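Local structure of YycN protein (Bacillus subtilis, 1ON0) at residues B[63-68]-B[92-97]; B[76-81]-B[118-123]; B[108-113]-B[138-143]. The protein is of unknown function but, as a homodimeric member of the GNAT family, probably transfers acyl groups to an acceptor. All blocks are in the same frame, centred on the assembly; numbering follows the deposited sequence.

Contact 1: B[63-68]-B[92-97]; sequences WSLKLN and YDFGLY
L65 sets CG anti to its carbonyl carbon (chi1 -50°), and F94 swings its ring anti to its backbone N (chi1 159°); together these torsions bring one methyl, CD1 of L65, to the rim of the phenyl ring. That methyl lies near the ring plane, with L65 CD1 4.1 Å from F94 CE1, so it meets the edge and not the face. The same methyl also comes within 3.9 Å of L96 CD1, and the two leucine side chains cross at about a right angle. Between F94 and L96, G95 adds only backbone: its carbonyl oxygen is 4.2 Å from L65 CD1.

The two strands run nearly parallel, with their axes 8.9 Å apart, because strand 72-79 lies between them, antiparallel to both. L65 therefore reaches across a strand, on the face covered by helix 105-119, where A109 and L110 pack on F94. L96 also packs on Y105 and A106 of that helix, and a bound sulfate lies about 4 Å from its side chain. No hydrogen bond joins the two segments; the contact is apolar and rests on one methyl of L65, which implies van der Waals and hydrophobic packing with no polar or directional bond.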
loop_
_atom_site.group_PDB
_atom_site.type_symbol
_atom_site.label_atom_id
_atom_site.label_comp_id
_atom_site.label_asym_id
_atom_site.label_seq_id
_atom_site.Cartn_x
_atom_site.Cartn_y
_atom_site.Cartn_z
ATOM N N TRP B 63 12.643 11.816 -15.655
ATOM C CA TRP B 63 12.033 10.510 -15.918
ATOM C C TRP B 63 10.566 10.475 -15.516
ATOM O O TRP B 63 10.148 11.163 -14.582
ATOM C CB TRP B 63 12.740 9.420 -15.097
ATOM C CG TRP B 63 14.168 9.113 -15.474
ATOM C CD1 TRP B 63 14.598 8.519 -16.621
ATOM C CD2 TRP B 63 15.337 9.349 -14.681
ATOM N NE1 TRP B 63 15.961 8.365 -16.593
ATOM C CE2 TRP B 63 16.443 8.864 -15.413
ATOM C CE3 TRP B 63 15.559 9.921 -13.416
ATOM C CZ2 TRP B 63 17.752 8.934 -14.931
ATOM C CZ3 TRP B 63 16.865 9.990 -12.936
ATOM C CH2 TRP B 63 17.943 9.495 -13.693
ATOM N N SER B 64 9.786 9.664 -16.215
ATOM C CA SER B 64 8.381 9.490 -15.871
ATOM C C SER B 64 8.397 8.157 -15.147
ATOM O O SER B 64 8.941 7.184 -15.674
ATOM C CB SER B 64 7.527 9.348 -17.118
ATOM O OG SER B 64 7.915 8.192 -17.821
ATOM N N LEU B 65 7.841 8.103 -13.938
ATOM C CA LEU B 65 7.807 6.844 -13.188
ATOM C C LEU B 65 6.567 6.064 -13.599
ATOM O O LEU B 65 5.452 6.563 -13.478
ATOM C CB LEU B 65 7.755 7.118 -11.681
ATOM C CG LEU B 65 8.817 8.111 -11.208
ATOM C CD1 LEU B 65 8.532 8.564 -9.785
ATOM C CD2 LEU B 65 10.189 7.460 -11.335
ATOM N N LYS B 66 6.769 4.842 -14.081
ATOM C CA LYS B 66 5.673 3.984 -14.514
ATOM C C LYS B 66 5.576 2.711 -13.675
ATOM O O LYS B 66 6.591 2.151 -13.268
ATOM C CB LYS B 66 5.843 3.595 -15.989
ATOM C CG LYS B 66 5.656 4.737 -16.987
ATOM C CD LYS B 66 5.468 4.166 -18.385
ATOM C CE LYS B 66 5.265 5.238 -19.430
ATOM N NZ LYS B 66 4.945 4.605 -20.749
ATOM N N LEU B 67 4.350 2.257 -13.419
ATOM C CA LEU B 67 4.124 1.039 -12.636
ATOM C C LEU B 67 4.049 -0.066 -13.675
ATOM O O LEU B 67 4.359 -1.233 -13.422
ATOM C CB LEU B 67 2.802 1.161 -11.861
ATOM C CG LEU B 67 2.364 0.236 -10.714
ATOM C CD1 LEU B 67 1.280 -0.695 -11.208
ATOM C CD2 LEU B 67 3.542 -0.526 -10.128
ATOM N N ASN B 68 3.649 0.339 -14.867
ATOM C CA ASN B 68 3.520 -0.566 -15.979
ATOM C C ASN B 68 3.385 0.336 -17.186
ATOM O O ASN B 68 3.486 1.561 -17.066
ATOM C CB ASN B 68 2.286 -1.460 -15.808
ATOM C CG ASN B 68 1.052 -0.680 -15.419
ATOM O OD1 ASN B 68 0.544 0.112 -16.201
ATOM N ND2 ASN B 68 0.572 -0.889 -14.197
ATOM N N TYR B 92 15.989 17.604 -8.134
ATOM C CA TYR B 92 15.195 18.815 -8.272
ATOM C C TYR B 92 13.725 18.524 -8.046
ATOM O O TYR B 92 13.008 19.360 -7.520
ATOM C CB TYR B 92 15.398 19.456 -9.663
ATOM C CG TYR B 92 16.592 20.389 -9.729
ATOM C CD1 TYR B 92 16.608 21.566 -8.992
ATOM C CD2 TYR B 92 17.740 20.045 -10.437
ATOM C CE1 TYR B 92 17.738 22.368 -8.935
ATOM C CE2 TYR B 92 18.877 20.848 -10.391
ATOM C CZ TYR B 92 18.873 22.001 -9.630
ATOM O OH TYR B 92 20.014 22.761 -9.489
ATOM N N ASP B 93 13.260 17.335 -8.400
ATOM C CA ASP B 93 11.840 17.090 -8.222
ATOM C C ASP B 93 11.491 15.613 -8.216
ATOM O O ASP B 93 12.071 14.816 -8.950
ATOM C CB ASP B 93 11.080 17.835 -9.333
ATOM C CG ASP B 93 9.583 17.967 -9.063
ATOM O OD1 ASP B 93 9.175 18.008 -7.895
ATOM O OD2 ASP B 93 8.819 18.042 -10.038
ATOM N N PHE B 94 10.549 15.266 -7.355
ATOM C CA PHE B 94 10.099 13.902 -7.202
ATOM C C PHE B 94 8.744 13.846 -6.520
ATOM O O PHE B 94 8.500 14.509 -5.502
ATOM C CB PHE B 94 11.092 13.097 -6.379
ATOM C CG PHE B 94 10.491 11.875 -5.763
ATOM C CD1 PHE B 94 10.179 10.777 -6.548
ATOM C CD2 PHE B 94 10.189 11.846 -4.403
ATOM C CE1 PHE B 94 9.580 9.647 -5.987
ATOM C CE2 PHE B 94 9.590 10.727 -3.819
ATOM C CZ PHE B 94 9.281 9.626 -4.617
ATOM N N GLY B 95 7.859 13.032 -7.069
ATOM C CA GLY B 95 6.546 12.929 -6.481
ATOM C C GLY B 95 5.691 12.069 -7.367
ATOM O O GLY B 95 6.084 11.717 -8.478
ATOM N N LEU B 96 4.511 11.737 -6.870
ATOM C CA LEU B 96 3.586 10.906 -7.599
ATOM C C LEU B 96 2.328 11.693 -7.844
ATOM O O LEU B 96 2.049 12.663 -7.139
ATOM C CB LEU B 96 3.265 9.650 -6.783
ATOM C CG LEU B 96 4.054 8.350 -6.946
ATOM C CD1 LEU B 96 5.497 8.596 -7.285
ATOM C CD2 LEU B 96 3.896 7.568 -5.658
ATOM N N TYR B 97 1.572 11.294 -8.859
ATOM C CA TYR B 97 0.320 11.979 -9.121
ATOM C C TYR B 97 -0.698 11.549 -8.065
ATOM O O TYR B 97 -0.609 10.449 -7.505
ATOM C CB TYR B 97 -0.201 11.650 -10.510
ATOM C CG TYR B 97 0.704 12.157 -11.591
ATOM C CD1 TYR B 97 1.683 11.335 -12.140
ATOM C CD2 TYR B 97 0.609 13.474 -12.041
ATOM C CE1 TYR B 97 2.546 11.803 -13.111
ATOM C CE2 TYR B 97 1.469 13.955 -13.011
ATOM C CZ TYR B 97 2.438 13.111 -13.544
ATOM O OH TYR B 97 3.298 13.576 -14.513
#

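Contact 2: B[76-81]-B[118-123]; sequences LWIHAE and RSMGIR
The CB of I78 points from strand 72-79 toward the 118-123 turn, where its side chain ends against M120 and I122. At the first branch, CG2 stays close to the sheet, 3.6 Å from L76 CD2, two residues back along the same strand. CG1 takes the place between the backbone N and the carbonyl carbon (chi1 76°) and packs beside the rim of the W63 indole, near CZ3. From there chi2 is extended, carrying CD1 straight out to the tip, and it is this methyl that makes the contact. It meets I122 CD1 end-on at 3.5 Å, and M120 CE, the terminal methyl of a selenomethionine, lies 4.0 Å from I78 CD1.

Segment 118-123 belongs to a beta-alpha-beta crossover of the GNAT fold: strand 88-96 leads into helix 105-119, and the turn after it feeds strand 124-127, which pairs parallel to strand 88-96; strand 72-79, which carries I78, is the neighbour of strand 88-96 in the sheet. The I78 tip thus packs where the chain leaves the helix and heads back to the sheet. M120 is the first residue past the helix, and G121 follows with phi 101°, angles at which a CB would press on the carbonyl oxygen of M120; G121 N bonds R118 O at 3.1 Å.

M120 bends at its last torsion (chi3 -79°), which turns CE back over the tip of I122, M120 CE to I122 CD1 being 3.9 Å. A80 stands farther off, its CB 4.8 Å from I122 CD1. I91 of strand 88-96 packs on I78; I122 touches A89 of the same strand and A117 of the helix.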
loop_
_atom_site.group_PDB
_atom_site.type_symbol
_atom_site.label_atom_id
_atom_site.label_comp_id
_atom_site.label_asym_id
_atom_site.label_seq_id
_atom_site.Cartn_x
_atom_site.Cartn_y
_atom_site.Cartn_z
ATOM N N LEU B 76 10.355 12.122 -11.856
ATOM C CA LEU B 76 11.608 12.137 -11.113
ATOM C C LEU B 76 12.579 12.956 -11.946
ATOM O O LEU B 76 12.793 12.666 -13.114
ATOM C CB LEU B 76 12.138 10.716 -10.963
ATOM C CG LEU B 76 13.110 10.393 -9.828
ATOM C CD1 LEU B 76 14.123 9.394 -10.358
ATOM C CD2 LEU B 76 13.806 11.641 -9.296
ATOM N N TRP B 77 13.155 13.984 -11.351
ATOM C CA TRP B 77 14.097 14.818 -12.066
ATOM C C TRP B 77 15.346 15.012 -11.235
ATOM O O TRP B 77 15.287 15.580 -10.152
ATOM C CB TRP B 77 13.440 16.168 -12.401
ATOM C CG TRP B 77 14.383 17.266 -12.804
ATOM C CD1 TRP B 77 15.674 17.128 -13.221
ATOM C CD2 TRP B 77 14.095 18.664 -12.850
ATOM N NE1 TRP B 77 16.210 18.346 -13.520
ATOM C CE2 TRP B 77 15.265 19.315 -13.303
ATOM C CE3 TRP B 77 12.959 19.438 -12.559
ATOM C CZ2 TRP B 77 15.339 20.710 -13.465
ATOM C CZ3 TRP B 77 13.032 20.823 -12.725
ATOM C CH2 TRP B 77 14.215 21.442 -13.174
ATOM N N ILE B 78 16.479 14.517 -11.729
ATOM C CA ILE B 78 17.727 14.687 -11.000
ATOM C C ILE B 78 18.776 15.366 -11.858
ATOM O O ILE B 78 18.714 15.337 -13.089
ATOM C CB ILE B 78 18.323 13.348 -10.492
ATOM C CG1 ILE B 78 18.971 12.583 -11.636
ATOM C CG2 ILE B 78 17.238 12.519 -9.832
ATOM C CD1 ILE B 78 19.686 11.323 -11.187
ATOM N N HIS B 79 19.737 15.977 -11.189
ATOM C CA HIS B 79 20.835 16.667 -11.851
ATOM C C HIS B 79 22.129 16.033 -11.391
ATOM O O HIS B 79 22.297 15.774 -10.203
ATOM C CB HIS B 79 20.852 18.132 -11.447
ATOM C CG HIS B 79 22.062 18.878 -11.914
ATOM N ND1 HIS B 79 22.350 19.067 -13.246
ATOM C CD2 HIS B 79 23.035 19.517 -11.221
ATOM C CE1 HIS B 79 23.447 19.798 -13.357
ATOM N NE2 HIS B 79 23.881 20.083 -12.144
ATOM N N ALA B 80 23.044 15.796 -12.321
ATOM C CA ALA B 80 24.335 15.207 -11.984
ATOM C C ALA B 80 25.472 16.158 -12.346
ATOM O O ALA B 80 26.138 15.960 -13.354
ATOM C CB ALA B 80 24.511 13.882 -12.727
ATOM N N GLU B 81 25.701 17.181 -11.526
ATOM C CA GLU B 81 26.757 18.168 -11.793
ATOM C C GLU B 81 28.015 17.601 -12.451
ATOM O O GLU B 81 28.316 16.410 -12.335
ATOM C CB GLU B 81 27.145 18.903 -10.504
ATOM C CG GLU B 81 26.389 20.205 -10.278
ATOM C CD GLU B 81 25.747 20.287 -8.903
ATOM O OE1 GLU B 81 25.245 21.371 -8.547
ATOM O OE2 GLU B 81 25.739 19.269 -8.181
ATOM N N ARG B 118 23.126 4.671 -8.900
ATOM C CA ARG B 118 24.297 3.800 -8.863
ATOM C C ARG B 118 24.724 3.289 -10.245
ATOM O O ARG B 118 25.901 3.318 -10.577
ATOM C CB ARG B 118 24.064 2.613 -7.929
ATOM C CG ARG B 118 24.000 2.979 -6.470
ATOM C CD ARG B 118 23.910 1.734 -5.636
ATOM N NE ARG B 118 25.152 0.966 -5.684
ATOM C CZ ARG B 118 26.176 1.146 -4.851
ATOM N NH1 ARG B 118 26.103 2.069 -3.899
ATOM N NH2 ARG B 118 27.272 0.405 -4.970
ATOM N N SER B 119 23.772 2.835 -11.047
ATOM C CA SER B 119 24.093 2.326 -12.368
ATOM C C SER B 119 24.765 3.375 -13.224
ATOM O O SER B 119 25.500 3.043 -14.141
ATOM C CB SER B 119 22.834 1.850 -13.096
ATOM O OG SER B 119 22.051 2.961 -13.521
HETATM N N MSE B 120 24.511 4.644 -12.936
HETATM C CA MSE B 120 25.112 5.704 -13.735
HETATM C C MSE B 120 26.308 6.420 -13.100
HETATM O O MSE B 120 26.749 7.445 -13.591
HETATM C CB MSE B 120 24.015 6.705 -14.176
HETATM C CG MSE B 120 23.041 7.098 -13.078
HETATM SE SE MSE B 120 21.342 7.832 -13.694
HETATM C CE MSE B 120 21.901 9.638 -14.103
ATOM N N GLY B 121 26.829 5.879 -12.003
ATOM C CA GLY B 121 27.986 6.490 -11.373
ATOM C C GLY B 121 27.727 7.348 -10.154
ATOM O O GLY B 121 28.610 7.552 -9.333
ATOM N N ILE B 122 26.507 7.831 -10.012
ATOM C CA ILE B 122 26.162 8.672 -8.875
ATOM C C ILE B 122 26.452 7.946 -7.565
ATOM O O ILE B 122 26.010 6.821 -7.389
ATOM C CB ILE B 122 24.673 9.029 -8.911
ATOM C CG1 ILE B 122 24.337 9.693 -10.236
ATOM C CG2 ILE B 122 24.322 9.914 -7.744
ATOM C CD1 ILE B 122 22.888 10.059 -10.360
ATOM N N ARG B 123 27.181 8.587 -6.657
ATOM C CA ARG B 123 27.503 7.975 -5.373
ATOM C C ARG B 123 26.742 8.595 -4.203
ATOM O O ARG B 123 26.758 8.057 -3.090
ATOM C CB ARG B 123 28.996 8.083 -5.066
ATOM C CG ARG B 123 29.903 7.089 -5.791
ATOM C CD ARG B 123 30.976 6.567 -4.823
ATOM N NE ARG B 123 31.664 7.651 -4.119
ATOM C CZ ARG B 123 32.283 7.516 -2.942
ATOM N NH1 ARG B 123 32.303 6.337 -2.319
ATOM N NH2 ARG B 123 32.886 8.562 -2.384
#

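Contact 3: B[108-113]-B[138-143]; sequences QALAAL and KLYEQT
T143 gives its hydroxyl hydrogen to the carbonyl of Y140, three residues back, while L110 presses a methyl against the same hydroxyl oxygen. The bond T143 OG1 to Y140 O is 3.2 Å long and far from straight onto the acceptor: the C=O...OG1 angle is 109°, with the donor tilted 33° out of the carbonyl plane. A chi1 of 64° puts OG1 between the backbone N and the carbonyl carbon, from where it can reach back to the last turn of helix 134-142. T143 is the first residue past that helix, and its own N still bonds L139 O at 3.0 Å.

From helix 105-119, L110 sends CD2 into this helix end. L110 CD2 lies 3.3 Å from T143 OG1 and 3.7 Å from T143 CG2, the two side chains crossing roughly at a right angle. The same methyl approaches the Y140 ring obliquely, L110 CD2 being 3.7 Å from Y140 CD1. L139 CD1 also faces it, but the modelled separation is too short to be trusted. With an alanine at T143, OG1 and CG2 are gone, so Y140 O would probably lose its side-chain donor and L110 CD2 much of the packing on one side.

Around the pair, K107 touches both L139 and T143, and a sulfate lies about 5 Å from the L139 side chain. It may mark the pocket at the start of helix 105-119, where GNAT relatives bind the pyrophosphate of coenzyme A. L110 and Y140 both rest on F94 of strand 88-96, Y140 also touches L127 and L113 touches L125 of strand 124-127, so the two helices share this face of the sheet.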
loop_
_atom_site.group_PDB
_atom_site.type_symbol
_atom_site.label_atom_id
_atom_site.label_comp_id
_atom_site.label_asym_id
_atom_site.label_seq_id
_atom_site.Cartn_x
_atom_site.Cartn_y
_atom_site.Cartn_z
ATOM N N GLN B 108 8.883 2.854 -3.123
ATOM C CA GLN B 108 9.440 1.977 -4.151
ATOM C C GLN B 108 10.073 2.804 -5.267
ATOM O O GLN B 108 11.065 2.391 -5.871
ATOM C CB GLN B 108 8.371 1.050 -4.745
ATOM C CG GLN B 108 7.991 -0.107 -3.831
ATOM C CD GLN B 108 6.878 -0.968 -4.405
ATOM O OE1 GLN B 108 6.598 -2.057 -3.896
ATOM N NE2 GLN B 108 6.241 -0.487 -5.475
ATOM N N ALA B 109 9.495 3.969 -5.540
ATOM C CA ALA B 109 10.012 4.849 -6.581
ATOM C C ALA B 109 11.357 5.400 -6.136
ATOM O O ALA B 109 12.215 5.718 -6.958
ATOM C CB ALA B 109 9.044 5.984 -6.828
ATOM N N LEU B 110 11.536 5.507 -4.825
ATOM C CA LEU B 110 12.775 6.033 -4.297
ATOM C C LEU B 110 13.845 4.973 -4.346
ATOM O O LEU B 110 15.036 5.291 -4.398
ATOM C CB LEU B 110 12.570 6.551 -2.875
ATOM C CG LEU B 110 13.025 7.992 -2.636
ATOM C CD1 LEU B 110 12.536 8.924 -3.720
ATOM C CD2 LEU B 110 12.517 8.431 -1.283
ATOM N N ALA B 111 13.439 3.709 -4.320
ATOM C CA ALA B 111 14.428 2.631 -4.420
ATOM C C ALA B 111 14.855 2.451 -5.889
ATOM O O ALA B 111 15.933 1.970 -6.155
ATOM C CB ALA B 111 13.862 1.323 -3.865
ATOM N N ALA B 112 14.001 2.820 -6.837
ATOM C CA ALA B 112 14.392 2.697 -8.228
ATOM C C ALA B 112 15.334 3.865 -8.508
ATOM O O ALA B 112 16.166 3.802 -9.419
ATOM C CB ALA B 112 13.197 2.744 -9.154
ATOM N N LEU B 113 15.216 4.928 -7.711
ATOM C CA LEU B 113 16.082 6.099 -7.864
ATOM C C LEU B 113 17.499 5.667 -7.520
ATOM O O LEU B 113 18.413 5.859 -8.311
ATOM C CB LEU B 113 15.664 7.225 -6.911
ATOM C CG LEU B 113 16.179 8.652 -7.169
ATOM C CD1 LEU B 113 16.207 9.362 -5.839
ATOM C CD2 LEU B 113 17.569 8.687 -7.802
ATOM N N LYS B 138 9.308 12.716 6.201
ATOM C CA LYS B 138 9.346 11.419 6.862
ATOM C C LYS B 138 9.702 10.311 5.897
ATOM O O LYS B 138 10.460 9.412 6.233
ATOM C CB LYS B 138 8.021 11.104 7.558
ATOM C CG LYS B 138 8.031 11.483 9.022
ATOM C CD LYS B 138 6.988 10.706 9.807
ATOM C CE LYS B 138 7.180 10.872 11.320
ATOM N NZ LYS B 138 6.976 12.276 11.802
ATOM N N LEU B 139 9.160 10.388 4.693
ATOM C CA LEU B 139 9.440 9.387 3.680
ATOM C C LEU B 139 10.941 9.404 3.375
ATOM O O LEU B 139 11.594 8.354 3.369
ATOM C CB LEU B 139 8.607 9.671 2.425
ATOM C CG LEU B 139 8.719 8.807 1.164
ATOM C CD1 LEU B 139 10.015 9.125 0.471
ATOM C CD2 LEU B 139 8.637 7.319 1.509
ATOM N N TYR B 140 11.508 10.587 3.160
ATOM C CA TYR B 140 12.935 10.644 2.870
ATOM C C TYR B 140 13.745 10.147 4.064
ATOM O O TYR B 140 14.748 9.463 3.887
ATOM C CB TYR B 140 13.362 12.067 2.490
ATOM C CG TYR B 140 12.689 12.610 1.234
ATOM C CD1 TYR B 140 12.766 11.930 0.024
ATOM C CD2 TYR B 140 11.984 13.807 1.266
ATOM C CE1 TYR B 140 12.156 12.432 -1.129
ATOM C CE2 TYR B 140 11.366 14.324 0.128
ATOM C CZ TYR B 140 11.457 13.637 -1.060
ATOM O OH TYR B 140 10.879 14.156 -2.180
ATOM N N GLU B 141 13.312 10.481 5.275
ATOM C CA GLU B 141 14.037 10.028 6.449
ATOM C C GLU B 141 13.963 8.510 6.560
ATOM O O GLU B 141 14.943 7.866 6.921
ATOM C CB GLU B 141 13.483 10.691 7.712
ATOM C CG GLU B 141 13.623 12.218 7.702
ATOM C CD GLU B 141 13.137 12.873 8.983
ATOM O OE1 GLU B 141 13.735 12.599 10.047
ATOM O OE2 GLU B 141 12.166 13.663 8.925
ATOM N N GLN B 142 12.807 7.932 6.247
ATOM C CA GLN B 142 12.661 6.485 6.307
ATOM C C GLN B 142 13.503 5.790 5.248
ATOM O O GLN B 142 13.964 4.675 5.474
ATOM C CB GLN B 142 11.201 6.068 6.137
ATOM C CG GLN B 142 10.326 6.342 7.343
ATOM C CD GLN B 142 8.958 5.692 7.223
ATOM O OE1 GLN B 142 8.162 6.041 6.347
ATOM N NE2 GLN B 142 8.681 4.733 8.101
ATOM N N THR B 143 13.702 6.420 4.091
ATOM C CA THR B 143 14.519 5.772 3.065
ATOM C C THR B 143 16.016 6.049 3.211
ATOM O O THR B 143 16.778 5.790 2.292
ATOM C CB THR B 143 14.089 6.154 1.610
ATOM O OG1 THR B 143 14.301 7.555 1.382
ATOM C CG2 THR B 143 12.632 5.799 1.369
#

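Contacts 1 and 2 both start from the central sheet; W63 N to L76 O (2.7 Å) and W77 N to D93 O (2.8 Å) are probable hydrogen bonds joining them. Their centres are about 15 Å apart, and their segments alternate along the chain. Contact 3 follows contact 1 in sequence, its centre about 12 Å away, and F94 connects them by packing on A109, L110 and Y140. Contacts 2 and 3, with centres about 15 Å apart, also alternate along the chain and share helix 105-119, where L113 meets L76. Contact 1 joins two strands under this helix, contact 2 fixes the turn after it to the sheet, and contact 3 sets helix 134-142 beside it, all within one GNAT domain.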